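Local coordinates for S12 family peptidase (PDB 3WWX), which probably hydrolyses amide or peptide bonds stereospecifically at D-amino acid residues, as a serine hydrolase of the S12 peptidase family with a beta-lactamase-like fold, at residues Ala60-Gln65 with Glu183-Lys188; Leu190-Thr195 with Ser244-Thr249; Ala253-Arg258 with Val314-Gly319. All blocks are in the same frame, centred on the assembly; numbering follows the deposited sequence.

Contact 1 of 3, residues Ala60-Gln65 with Glu183-Lys188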
ATOM      1  N   ALA A  60       3.191   5.082  -7.279  1.00 10.24           N
ATOM      2  CA  ALA A  60       3.204   4.680  -8.693  1.00  9.03           C
ATOM      3  C   ALA A  60       2.450   5.665  -9.569  1.00 10.91           C
ATOM      4  O   ALA A  60       2.885   5.962 -10.682  1.00 11.00           O
ATOM      5  CB  ALA A  60       2.639   3.290  -8.864  1.00 10.12           C
ATOM      6  N   THR A  61       1.328   6.167  -9.084  1.00 11.20           N
ATOM      7  CA  THR A  61       0.531   7.124  -9.860  1.00  9.92           C
ATOM      8  C   THR A  61       1.350   8.371 -10.173  1.00 12.38           C
ATOM      9  O   THR A  61       1.335   8.861 -11.293  1.00 11.52           O
ATOM     10  CB  THR A  61      -0.760   7.501  -9.115  1.00 10.90           C
ATOM     11  OG1 THR A  61      -1.578   6.334  -8.968  1.00 10.73           O
ATOM     12  CG2 THR A  61      -1.574   8.546  -9.898  1.00 11.11           C
ATOM     13  N   VAL A  62       2.085   8.869  -9.200  1.00  9.91           N
ATOM     14  CA  VAL A  62       2.913  10.057  -9.433  1.00  9.73           C
ATOM     15  C   VAL A  62       3.943   9.779 -10.515  1.00 13.15           C
ATOM     16  O   VAL A  62       4.131  10.590 -11.424  1.00 12.97           O
ATOM     17  CB  VAL A  62       3.601  10.513  -8.145  1.00 10.87           C
ATOM     18  CG1 VAL A  62       4.658  11.575  -8.436  1.00 12.08           C
ATOM     19  CG2 VAL A  62       2.575  11.027  -7.167  1.00 12.18           C
ATOM     20  N   LEU A  63       4.625   8.637 -10.452  1.00 11.21           N
ATOM     21  CA  LEU A  63       5.647   8.344 -11.451  1.00 10.52           C
ATOM     22  C   LEU A  63       5.040   8.182 -12.826  1.00 13.65           C
ATOM     23  O   LEU A  63       5.655   8.568 -13.820  1.00 13.63           O
ATOM     24  CB  LEU A  63       6.451   7.109 -11.079  1.00 12.93           C
ATOM     25  CG  LEU A  63       7.532   7.459 -10.073  1.00 11.11           C
ATOM     26  CD1 LEU A  63       7.994   6.209  -9.372  1.00 13.91           C
ATOM     27  CD2 LEU A  63       8.711   8.150 -10.765  1.00 12.75           C
ATOM     28  N   LEU A  64       3.845   7.609 -12.905  1.00 10.92           N
ATOM     29  CA  LEU A  64       3.177   7.506 -14.202  1.00 11.70           C
ATOM     30  C   LEU A  64       2.758   8.869 -14.751  1.00 13.31           C
ATOM     31  O   LEU A  64       2.839   9.088 -15.964  1.00 14.04           O
ATOM     32  CB  LEU A  64       2.004   6.520 -14.101  1.00 11.93           C
ATOM     33  CG  LEU A  64       2.465   5.058 -14.066  1.00 13.95           C
ATOM     34  CD1 LEU A  64       1.421   4.165 -13.407  1.00 14.98           C
ATOM     35  CD2 LEU A  64       2.761   4.562 -15.483  1.00 13.20           C
ATOM     36  N   GLN A  65       2.335   9.779 -13.891  1.00 12.68           N
ATOM     37  CA  GLN A  65       2.094  11.146 -14.335  1.00 12.40           C
ATOM     38  C   GLN A  65       3.373  11.793 -14.833  1.00 14.82           C
ATOM     39  O   GLN A  65       3.365  12.453 -15.877  1.00 15.99           O
ATOM     40  CB  GLN A  65       1.482  11.994 -13.233  1.00 13.83           C
ATOM     41  CG  GLN A  65       0.057  11.616 -12.849  1.00 12.23           C
ATOM     42  CD  GLN A  65      -0.581  12.665 -11.982  1.00 15.87           C
ATOM     43  OE1 GLN A  65       0.095  13.547 -11.450  1.00 17.71           O
ATOM     44  NE2 GLN A  65      -1.904  12.601 -11.844  1.00 16.79           N
ATOM     45  N   GLU A 183       0.599  15.076  -2.554  1.00 10.46           N
ATOM     46  CA  GLU A 183      -0.333  16.101  -2.101  1.00 12.44           C
ATOM     47  C   GLU A 183      -0.877  16.909  -3.268  1.00 13.62           C
ATOM     48  O   GLU A 183      -2.078  17.076  -3.402  1.00 13.84           O
ATOM     49  CB  GLU A 183       0.352  17.035  -1.092  1.00 14.63           C
ATOM     50  CG  GLU A 183       0.613  16.347   0.208  1.00 15.02           C
ATOM     51  CD  GLU A 183       1.558  17.093   1.131  1.00 20.61           C
ATOM     52  OE1 GLU A 183       2.053  18.175   0.748  1.00 23.36           O
ATOM     53  OE2 GLU A 183       1.815  16.586   2.249  1.00 18.64           O
ATOM     54  N   ASN A 184       0.016  17.388  -4.121  1.00 14.01           N
ATOM     55  CA  ASN A 184      -0.388  18.327  -5.153  1.00 15.36           C
ATOM     56  C   ASN A 184      -1.039  17.686  -6.365  1.00 15.35           C
ATOM     57  O   ASN A 184      -1.895  18.304  -7.016  1.00 16.83           O
ATOM     58  CB  ASN A 184       0.811  19.185  -5.546  1.00 17.33           C
ATOM     59  CG  ASN A 184       1.209  20.130  -4.436  1.00 20.42           C
ATOM     60  OD1 ASN A 184       0.380  20.511  -3.605  1.00 28.02           O
ATOM     61  ND2 ASN A 184       2.477  20.505  -4.400  1.00 29.67           N
ATOM     62  N   ARG A 185      -0.667  16.446  -6.659  1.00 13.14           N
ATOM     63  CA  ARG A 185      -1.186  15.751  -7.827  1.00 12.32           C
ATOM     64  C   ARG A 185      -2.391  14.869  -7.540  1.00 14.78           C
ATOM     65  O   ARG A 185      -3.120  14.522  -8.457  1.00 16.25           O
ATOM     66  CB  ARG A 185      -0.099  14.881  -8.444  1.00 14.28           C
ATOM     67  CG  ARG A 185       1.058  15.674  -9.008  1.00 15.04           C
ATOM     68  CD  ARG A 185       2.253  14.797  -9.351  1.00 15.41           C
ATOM     69  NE  ARG A 185       3.250  15.597 -10.049  1.00 15.20           N
ATOM     70  CZ  ARG A 185       3.258  15.784 -11.363  1.00 16.98           C
ATOM     71  NH1 ARG A 185       2.372  15.180 -12.144  1.00 18.15           N
ATOM     72  NH2 ARG A 185       4.184  16.572 -11.904  1.00 18.74           N
ATOM     73  N   ILE A 186      -2.570  14.467  -6.287  1.00 11.56           N
ATOM     74  CA  ILE A 186      -3.627  13.512  -5.958  1.00 12.35           C
ATOM     75  C   ILE A 186      -4.533  13.999  -4.834  1.00 11.05           C
ATOM     76  O   ILE A 186      -5.740  14.084  -5.022  1.00 13.09           O
ATOM     77  CB  ILE A 186      -3.060  12.096  -5.626  1.00 10.30           C
ATOM     78  CG1 ILE A 186      -2.188  11.582  -6.778  1.00 11.52           C
ATOM     79  CG2 ILE A 186      -4.198  11.111  -5.355  1.00 10.99           C
ATOM     80  CD1 ILE A 186      -1.400  10.302  -6.466  1.00 12.29           C
ATOM     81  N   ILE A 187      -3.985  14.242  -3.642  1.00 11.12           N
ATOM     82  CA  ILE A 187      -4.800  14.601  -2.499  1.00 12.51           C
ATOM     83  C   ILE A 187      -5.609  15.876  -2.757  1.00 12.34           C
ATOM     84  O   ILE A 187      -6.814  15.917  -2.516  1.00 14.61           O
ATOM     85  CB  ILE A 187      -3.926  14.710  -1.236  1.00 12.71           C
ATOM     86  CG1 ILE A 187      -3.385  13.322  -0.889  1.00 13.08           C
ATOM     87  CG2 ILE A 187      -4.707  15.274  -0.055  1.00 12.92           C
ATOM     88  CD1 ILE A 187      -2.340  13.317   0.212  1.00 12.44           C
ATOM     89  N   LYS A 188      -4.953  16.909  -3.255  1.00 12.88           N
ATOM     90  CA  LYS A 188      -5.655  18.178  -3.452  1.00 15.49           C
ATOM     91  C   LYS A 188      -6.673  18.126  -4.604  1.00 14.36           C
ATOM     92  O   LYS A 188      -7.840  18.494  -4.404  1.00 17.56           O
ATOM     93  CB  LYS A 188      -4.660  19.328  -3.603  1.00 19.06           C
ATOM     94  CG  LYS A 188      -3.961  19.694  -2.304  1.00 25.71           C
ATOM     95  CD  LYS A 188      -2.874  20.746  -2.540  1.00 29.81           C
ATOM     96  CE  LYS A 188      -2.013  20.950  -1.308  1.00 40.64           C
ATOM     97  NZ  LYS A 188      -2.837  21.319  -0.128  1.00 46.85           N
TER
HETATM   98  O   HOH W   1      -3.491  15.116 -11.017  1.00 24.82           O
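Arg185 and Gln65 show how a long cationic chain can run along a single amide oxygen and then bond to it with its tip. The arginine starts with CG anti to its own carbonyl carbon (chi1 -65°) and runs extended to NE, so that each methylene passes Gln65 OE1 in turn. Arg185 CB is 3.3 Å from Gln65 OE1, and CG and CD keep a similar separation. CD also meets an apolar neighbour, roughly at a right angle to the amide oxygen: Arg185 CD is 4.1 Å from Val62 CG1. NE and CZ stand farther from Gln65 OE1 before Arg185 NH1 closes in on it with a nearly straight hydrogen bond, 2.9 Å long with 163° at the hydrogen. The amide oxygen sits close to the guanidinium plane, at its edge, although the two flat groups are inclined by 63°. NH1 also forms a salt bridge with Glu69, so two partners hold the same nitrogen.

The contact joins helix 55-68 to helix 178-187 in the helical part of a beta-lactamase-like fold; in this family the former helix begins at the Ser-X-X-Lys motif. Near its end helix 178-187 widens into a pi-type turn, in which Lys188 N bonds to Glu183 O.

Gln65 NE2 donates to a water at 3.1 Å, which donates to Arg185 O at 2.7 Å. NE2 is also bonded to Leu259 O. Ile186 CD1 reaches between two side chains of the facing helix, 3.9 Å from Thr61 CG2 and 4.1 Å from Val62 CG2, while Phe250 touches both Thr61 and Ile186.

Contact 2 of 3, residues Leu190-Thr195 with Ser244-Thr249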
ATOM      1  N   LEU A 190      -8.314  15.710  -5.876  1.00 14.70           N
ATOM      2  CA  LEU A 190      -9.440  14.825  -5.563  1.00 15.10           C
ATOM      3  C   LEU A 190     -10.145  15.215  -4.271  1.00 14.23           C
ATOM      4  O   LEU A 190     -11.103  14.548  -3.884  1.00 14.91           O
ATOM      5  CB  LEU A 190      -8.984  13.367  -5.463  1.00 13.34           C
ATOM      6  CG  LEU A 190      -8.505  12.652  -6.724  1.00 17.31           C
ATOM      7  CD1 LEU A 190      -8.187  11.214  -6.450  1.00 16.12           C
ATOM      8  CD2 LEU A 190      -9.516  12.759  -7.839  1.00 24.94           C
ATOM      9  N   LYS A 191      -9.666  16.266  -3.612  1.00 14.81           N
ATOM     10  CA  LYS A 191     -10.277  16.764  -2.383  1.00 15.26           C
ATOM     11  C   LYS A 191     -10.324  15.667  -1.318  1.00 17.10           C
ATOM     12  O   LYS A 191     -11.348  15.444  -0.673  1.00 16.05           O
ATOM     13  CB  LYS A 191     -11.683  17.315  -2.668  1.00 19.21           C
ATOM     14  CG  LYS A 191     -11.692  18.427  -3.732  1.00 23.40           C
ATOM     15  CD  LYS A 191     -13.125  18.898  -4.022  1.00 27.53           C
ATOM     16  CE  LYS A 191     -13.185  19.911  -5.155  1.00 33.82           C
ATOM     17  NZ  LYS A 191     -12.415  21.144  -4.822  1.00 36.31           N
ATOM     18  N   LEU A 192      -9.202  14.976  -1.137  1.00 13.66           N
ATOM     19  CA  LEU A 192      -9.092  13.890  -0.146  1.00 13.23           C
ATOM     20  C   LEU A 192      -8.776  14.447   1.240  1.00 13.72           C
ATOM     21  O   LEU A 192      -7.622  14.409   1.709  1.00 13.91           O
ATOM     22  CB  LEU A 192      -8.030  12.883  -0.558  1.00 12.00           C
ATOM     23  CG  LEU A 192      -8.181  12.292  -1.956  1.00 10.80           C
ATOM     24  CD1 LEU A 192      -7.150  11.221  -2.164  1.00 14.53           C
ATOM     25  CD2 LEU A 192      -9.583  11.705  -2.175  1.00 11.14           C
ATOM     26  N   ARG A 193      -9.822  14.955   1.886  1.00 15.88           N
ATOM     27  CA  ARG A 193      -9.685  15.735   3.099  1.00 16.32           C
ATOM     28  C   ARG A 193      -9.308  14.919   4.334  1.00 15.28           C
ATOM     29  O   ARG A 193      -8.984  15.496   5.365  1.00 19.78           O
ATOM     30  CB  ARG A 193     -10.986  16.503   3.352  1.00 20.13           C
ATOM     31  CG  ARG A 193     -11.193  17.624   2.343  1.00 30.21           C
ATOM     32  CD  ARG A 193     -12.579  18.247   2.397  1.00 43.34           C
ATOM     33  NE  ARG A 193     -12.958  18.750   1.076  1.00 52.65           N
ATOM     34  CZ  ARG A 193     -14.015  19.515   0.827  1.00 55.89           C
ATOM     35  NH1 ARG A 193     -14.819  19.892   1.814  1.00 66.23           N
ATOM     36  NH2 ARG A 193     -14.263  19.913  -0.416  1.00 48.16           N
ATOM     37  N   ALA A 194      -9.356  13.587   4.239  1.00 12.68           N
ATOM     38  CA  ALA A 194      -8.992  12.721   5.357  1.00 11.41           C
ATOM     39  C   ALA A 194      -7.666  11.996   5.090  1.00 11.66           C
ATOM     40  O   ALA A 194      -7.304  11.080   5.830  1.00 12.02           O
ATOM     41  CB  ALA A 194     -10.089  11.686   5.599  1.00 11.72           C
ATOM     42  N   THR A 195      -6.949  12.417   4.057  1.00 10.78           N
ATOM     43  CA  THR A 195      -5.757  11.713   3.586  1.00 10.13           C
ATOM     44  C   THR A 195      -4.504  12.556   3.762  1.00 12.23           C
ATOM     45  O   THR A 195      -4.467  13.716   3.327  1.00 12.39           O
ATOM     46  CB  THR A 195      -5.926  11.335   2.105  1.00 10.25           C
ATOM     47  OG1 THR A 195      -7.099  10.528   1.972  1.00  9.32           O
ATOM     48  CG2 THR A 195      -4.762  10.508   1.613  1.00 11.61           C
ATOM     49  N   SER A 244     -11.980   5.297   4.840  1.00  9.87           N
ATOM     50  CA  SER A 244     -12.574   4.359   3.897  1.00  9.22           C
ATOM     51  C   SER A 244     -13.328   5.058   2.773  1.00 10.81           C
ATOM     52  O   SER A 244     -13.639   4.418   1.790  1.00 12.62           O
ATOM     53  CB  SER A 244     -13.523   3.417   4.621  1.00 10.09           C
ATOM     54  OG  SER A 244     -12.872   2.752   5.702  1.00 11.32           O
ATOM     55  N   ARG A 245     -13.615   6.339   2.941  1.00 10.41           N
ATOM     56  CA  ARG A 245     -14.228   7.149   1.885  1.00 10.84           C
ATOM     57  C   ARG A 245     -13.181   7.614   0.871  1.00  9.28           C
ATOM     58  O   ARG A 245     -13.301   7.359  -0.336  1.00 11.06           O
ATOM     59  CB  ARG A 245     -14.923   8.360   2.486  1.00 10.03           C
ATOM     60  CG  ARG A 245     -15.682   9.210   1.483  1.00 13.02           C
ATOM     61  CD  ARG A 245     -16.349  10.397   2.123  1.00 19.67           C
ATOM     62  NE  ARG A 245     -17.168  11.113   1.144  1.00 21.93           N
ATOM     63  CZ  ARG A 245     -17.939  12.159   1.430  1.00 38.73           C
ATOM     64  NH1 ARG A 245     -18.008  12.619   2.673  1.00 32.99           N
ATOM     65  NH2 ARG A 245     -18.644  12.745   0.469  1.00 39.62           N
ATOM     66  N   ASP A 246     -12.131   8.271   1.356  1.00  9.85           N
ATOM     67  CA  ASP A 246     -11.106   8.806   0.478  1.00 10.94           C
ATOM     68  C   ASP A 246     -10.434   7.695  -0.320  1.00  9.49           C
ATOM     69  O   ASP A 246     -10.065   7.893  -1.464  1.00 10.21           O
ATOM     70  CB  ASP A 246     -10.033   9.527   1.284  1.00  9.49           C
ATOM     71  CG  ASP A 246     -10.435  10.937   1.705  1.00 10.97           C
ATOM     72  OD1 ASP A 246     -11.615  11.333   1.551  1.00 12.22           O
ATOM     73  OD2 ASP A 246      -9.538  11.648   2.229  1.00 11.37           O
ATOM     74  N   LEU A 247     -10.234   6.530   0.292  1.00  9.17           N
ATOM     75  CA  LEU A 247      -9.574   5.463  -0.457  1.00  9.00           C
ATOM     76  C   LEU A 247     -10.409   5.046  -1.663  1.00  9.47           C
ATOM     77  O   LEU A 247      -9.866   4.777  -2.737  1.00  9.58           O
ATOM     78  CB  LEU A 247      -9.240   4.261   0.421  1.00  8.75           C
ATOM     79  CG  LEU A 247      -8.080   4.464   1.390  1.00  9.80           C
ATOM     80  CD1 LEU A 247      -7.931   3.203   2.217  1.00 10.57           C
ATOM     81  CD2 LEU A 247      -6.784   4.805   0.686  1.00 10.07           C
ATOM     82  N   GLN A 248     -11.727   5.006  -1.480  1.00 10.27           N
ATOM     83  CA  GLN A 248     -12.605   4.717  -2.610  1.00 11.31           C
ATOM     84  C   GLN A 248     -12.539   5.828  -3.655  1.00  9.70           C
ATOM     85  O   GLN A 248     -12.431   5.562  -4.856  1.00  9.87           O
ATOM     86  CB  GLN A 248     -14.047   4.546  -2.161  1.00 10.84           C
ATOM     87  CG  GLN A 248     -14.304   3.330  -1.331  1.00 10.63           C
ATOM     88  CD  GLN A 248     -15.746   3.285  -0.946  1.00 12.05           C
ATOM     89  OE1 GLN A 248     -16.595   2.857  -1.740  1.00 12.68           O
ATOM     90  NE2 GLN A 248     -16.058   3.814   0.217  1.00 11.22           N
ATOM     91  N   THR A 249     -12.593   7.080  -3.214  1.00  8.80           N
ATOM     92  CA  THR A 249     -12.508   8.198  -4.162  1.00 11.09           C
ATOM     93  C   THR A 249     -11.260   8.078  -5.045  1.00  9.61           C
ATOM     94  O   THR A 249     -11.294   8.249  -6.273  1.00 11.31           O
ATOM     95  CB  THR A 249     -12.486   9.525  -3.405  1.00 11.65           C
ATOM     96  OG1 THR A 249     -13.682   9.602  -2.618  1.00 12.95           O
ATOM     97  CG2 THR A 249     -12.395  10.710  -4.369  1.00 13.56           C
TER
HETATM   98  O   HOH W   2     -12.685  13.883   1.931  1.00 23.10           O
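The carboxylate of Asp246 is enclosed by the loop Leu190-Thr195 on both faces and at its edge. Over one face lies the backbone of Leu192, whose CA is 3.7 Å from Asp246 CG; over the opposite face stands the methyl group of Ala194, with CB 4.0 Å from the same CG. At the edge, OD2 takes two hydrogen bonds from different directions. Ala194 N comes to Asp246 OD2 on the syn side at 2.8 Å, 22° out of the carboxylate plane and with a somewhat bent 146° at the hydrogen. Thr195 OG1 donates to the anti lone pair of Asp246 OD2 at 2.7 Å, and also bonds to Ser242. The other oxygen is served by a water, which accepts from Arg193 N at 3.1 Å and donates to Asp246 OD1 at 2.8 Å.

The loop segment has a recognisable plan. Lys191, with positive phi, is the C-prime residue of the Schellman motif that ends helix 178-187; Leu192 then centres an inverse gamma turn and opens a type I beta turn to Thr195. Asp246 thus binds a tight turn from near the beginning of helix 244-255, where the helix dipole would probably stabilise its negative charge. Asp243 accepts from the backbone N of Asp246 through OD1.

One helical turn further on, the contact becomes apolar. Leu192 and Thr249 lie alongside each other, pointing opposite ways, with Leu192 CD2 3.7 Å from Thr249 CG2. That methyl group, anti to its backbone N (chi1 -59° for OG1), also comes within 4.1 Å of Leu190 O.

Contact 3 of 3, residues Ala253-Arg258 with Val314-Gly319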
ATOM      1  N   ALA A 253     -11.306   7.052  -9.053  1.00 10.84           N
ATOM      2  CA  ALA A 253     -10.733   8.017  -9.996  1.00 10.38           C
ATOM      3  C   ALA A 253      -9.594   7.412 -10.787  1.00 11.25           C
ATOM      4  O   ALA A 253      -9.449   7.651 -11.986  1.00 12.11           O
ATOM      5  CB  ALA A 253     -10.266   9.263  -9.279  1.00 10.63           C
ATOM      6  N   LEU A 254      -8.755   6.640 -10.113  1.00  9.96           N
ATOM      7  CA  LEU A 254      -7.634   6.016 -10.778  1.00  9.88           C
ATOM      8  C   LEU A 254      -8.060   5.061 -11.890  1.00 11.40           C
ATOM      9  O   LEU A 254      -7.617   5.188 -13.036  1.00 11.01           O
ATOM     10  CB  LEU A 254      -6.799   5.241  -9.764  1.00  9.73           C
ATOM     11  CG  LEU A 254      -5.535   4.571 -10.320  1.00 10.05           C
ATOM     12  CD1 LEU A 254      -4.530   5.591 -10.797  1.00 12.60           C
ATOM     13  CD2 LEU A 254      -4.897   3.715  -9.215  1.00 10.29           C
ATOM     14  N   LEU A 255      -8.914   4.103 -11.575  1.00 10.54           N
ATOM     15  CA  LEU A 255      -9.314   3.109 -12.574  1.00 10.37           C
ATOM     16  C   LEU A 255     -10.206   3.700 -13.662  1.00 12.79           C
ATOM     17  O   LEU A 255     -10.270   3.171 -14.776  1.00 13.22           O
ATOM     18  CB  LEU A 255      -9.972   1.880 -11.918  1.00 12.33           C
ATOM     19  CG  LEU A 255      -8.999   0.785 -11.440  1.00 12.62           C
ATOM     20  CD1 LEU A 255      -8.234   0.159 -12.590  1.00 12.79           C
ATOM     21  CD2 LEU A 255      -8.046   1.308 -10.384  1.00 11.40           C
ATOM     22  N   GLN A 256     -10.858   4.809 -13.350  1.00 11.16           N
ATOM     23  CA  GLN A 256     -11.638   5.552 -14.343  1.00 11.94           C
ATOM     24  C   GLN A 256     -10.776   6.374 -15.295  1.00 14.00           C
ATOM     25  O   GLN A 256     -11.304   6.929 -16.267  1.00 15.46           O
ATOM     26  CB  GLN A 256     -12.629   6.481 -13.648  1.00 12.60           C
ATOM     27  CG  GLN A 256     -13.797   5.772 -12.985  1.00 12.54           C
ATOM     28  CD  GLN A 256     -14.569   6.647 -12.025  1.00 13.92           C
ATOM     29  OE1 GLN A 256     -14.430   7.861 -12.026  1.00 14.01           O
ATOM     30  NE2 GLN A 256     -15.393   6.029 -11.196  1.00 14.56           N
ATOM     31  N   GLY A 257      -9.482   6.478 -15.031  1.00 12.32           N
ATOM     32  CA  GLY A 257      -8.578   7.236 -15.874  1.00 12.59           C
ATOM     33  C   GLY A 257      -8.530   8.721 -15.591  1.00 14.00           C
ATOM     34  O   GLY A 257      -8.019   9.502 -16.416  1.00 14.78           O
ATOM     35  N   ARG A 258      -9.021   9.147 -14.440  1.00 12.78           N
ATOM     36  CA  ARG A 258      -9.059  10.580 -14.155  1.00 12.74           C
ATOM     37  C   ARG A 258      -7.718  11.151 -13.710  1.00 14.57           C
ATOM     38  O   ARG A 258      -7.570  12.371 -13.643  1.00 15.73           O
ATOM     39  CB  ARG A 258     -10.133  10.912 -13.128  1.00 13.46           C
ATOM     40  CG  ARG A 258     -11.463  10.317 -13.490  1.00 13.00           C
ATOM     41  CD  ARG A 258     -12.624  11.112 -12.965  1.00 12.86           C
ATOM     42  NE  ARG A 258     -13.866  10.360 -13.134  1.00 12.46           N
ATOM     43  CZ  ARG A 258     -15.077  10.882 -13.273  1.00 12.16           C
ATOM     44  NH1 ARG A 258     -15.257  12.193 -13.307  1.00 12.72           N
ATOM     45  NH2 ARG A 258     -16.106  10.065 -13.369  1.00 11.31           N
ATOM     46  N   VAL A 314     -11.534  -1.946  -6.372  1.00  8.96           N
ATOM     47  CA  VAL A 314     -12.544  -1.433  -7.277  1.00  9.43           C
ATOM     48  C   VAL A 314     -12.652  -2.324  -8.510  1.00  9.90           C
ATOM     49  O   VAL A 314     -11.683  -2.969  -8.907  1.00 11.35           O
ATOM     50  CB  VAL A 314     -12.232   0.015  -7.659  1.00 10.04           C
ATOM     51  CG1 VAL A 314     -10.977   0.142  -8.535  1.00 10.08           C
ATOM     52  CG2 VAL A 314     -13.417   0.672  -8.281  1.00 14.82           C
ATOM     53  N   THR A 315     -13.826  -2.347  -9.143  1.00  9.70           N
ATOM     54  CA  THR A 315     -13.927  -3.001 -10.443  1.00  9.91           C
ATOM     55  C   THR A 315     -13.153  -2.190 -11.485  1.00 10.64           C
ATOM     56  O   THR A 315     -12.796  -1.040 -11.252  1.00 11.24           O
ATOM     57  CB  THR A 315     -15.405  -3.192 -10.834  1.00 11.99           C
ATOM     58  OG1 THR A 315     -16.077  -1.941 -10.659  1.00 11.50           O
ATOM     59  CG2 THR A 315     -16.052  -4.233  -9.929  1.00 12.38           C
ATOM     60  N   ARG A 316     -12.881  -2.786 -12.641  1.00 11.79           N
ATOM     61  CA  ARG A 316     -11.975  -2.174 -13.605  1.00 11.79           C
ATOM     62  C   ARG A 316     -12.449  -0.828 -14.142  1.00 12.87           C
ATOM     63  O   ARG A 316     -11.625   0.036 -14.465  1.00 14.00           O
ATOM     64  CB  ARG A 316     -11.737  -3.136 -14.772  1.00 14.91           C
ATOM     65  CG  ARG A 316     -10.849  -2.600 -15.884  1.00 14.98           C
ATOM     66  CD  ARG A 316      -9.468  -2.222 -15.410  1.00 16.02           C
ATOM     67  NE  ARG A 316      -8.656  -1.668 -16.495  1.00 18.63           N
ATOM     68  CZ  ARG A 316      -8.686  -0.393 -16.870  1.00 16.34           C
ATOM     69  NH1 ARG A 316      -9.471   0.473 -16.242  1.00 17.29           N
ATOM     70  NH2 ARG A 316      -7.933   0.020 -17.885  1.00 21.10           N
ATOM     71  N   ASP A 317     -13.760  -0.646 -14.252  1.00 14.28           N
ATOM     72  CA  ASP A 317     -14.269   0.626 -14.730  1.00 15.84           C
ATOM     73  C   ASP A 317     -14.451   1.624 -13.600  1.00 14.41           C
ATOM     74  O   ASP A 317     -14.934   2.735 -13.836  1.00 16.63           O
ATOM     75  CB  ASP A 317     -15.565   0.457 -15.533  1.00 15.33           C
ATOM     76  CG  ASP A 317     -16.736  -0.018 -14.708  1.00 19.43           C
ATOM     77  OD1 ASP A 317     -16.623  -0.225 -13.488  1.00 15.45           O
ATOM     78  OD2 ASP A 317     -17.827  -0.169 -15.305  1.00 20.39           O
ATOM     79  N   GLY A 318     -14.039   1.261 -12.380  1.00 11.67           N
ATOM     80  CA  GLY A 318     -14.155   2.164 -11.258  1.00 12.43           C
ATOM     81  C   GLY A 318     -15.557   2.365 -10.701  1.00 12.25           C
ATOM     82  O   GLY A 318     -15.792   3.263  -9.882  1.00 14.80           O
ATOM     83  N   GLY A 319     -16.493   1.497 -11.085  1.00 11.80           N
ATOM     84  CA  GLY A 319     -17.881   1.712 -10.736  1.00 11.56           C
ATOM     85  C   GLY A 319     -18.316   1.182  -9.386  1.00 10.80           C
ATOM     86  O   GLY A 319     -19.274   1.676  -8.800  1.00 11.97           O
TER
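Leu255 and Gly318 bring a helix end against a hairpin turn, their CA atoms 5.1 Å apart. On one side helix 244-255 terminates in a Schellman motif at Gly257, whose positive phi lets Arg258 N and Gly257 N bond back to Ala253 O and Leu254 O. On the other, strand 308-315 turns toward strand 320-326 through a type I beta turn from Thr315 to Gly318. An Asx turn overlaps its end, Asp317 OD1 receiving Gly319 N.

The absence of a side chain at Gly318 allows close packing: Gln256 CG rests 4.0 Å from Gly318 CA and 3.4 Å from Asp317 O. Leu255 slides alongside Val314: Leu255 CG is 3.6 Å from Val314 CG1, a branch that the valine places between its own backbone N and carbonyl carbon (chi1 68°). Leu255 CB also meets Arg316 O at 3.6 Å. Arg316 bends back at chi2 (59°) and crosses the leucine at about a right angle, with CD 3.9 Å from Leu255 CD1.

Gln256 supplies the polar link. Its NE2 donates to Gly318 O at 3.1 Å, approaching from above the carbonyl plane, and its OE1 accepts from Arg258 NE at 2.8 Å, in the carbonyl plane. With the cation at one end and the carbonyl at the other, the amide is likely to be polarised toward a stronger donor, and its rotation is settled by partners at both ends.

Helix 244-255 is the common element: its start takes part in contact 2 and its end in contact 3, their centres about 14 Å apart. Contact 1 runs into contact 2 along the chain, and a probable hydrogen bond of 2.9 Å between Ile187 O and Leu192 N ties them. Side-chain packing closes the set, with Thr61 OG1 3.6 Å from Leu254 CD1 between contacts 1 and 3, and Leu190 CD2 3.9 Å from Ala253 CB between contacts 2 and 3. None of the three includes a residue of the octane 1,8-diamine pocket. Strand 308-315 nevertheless connects the two regions, carrying pocket residue Ser309 near its beginning and Val314 of contact 3 near its end.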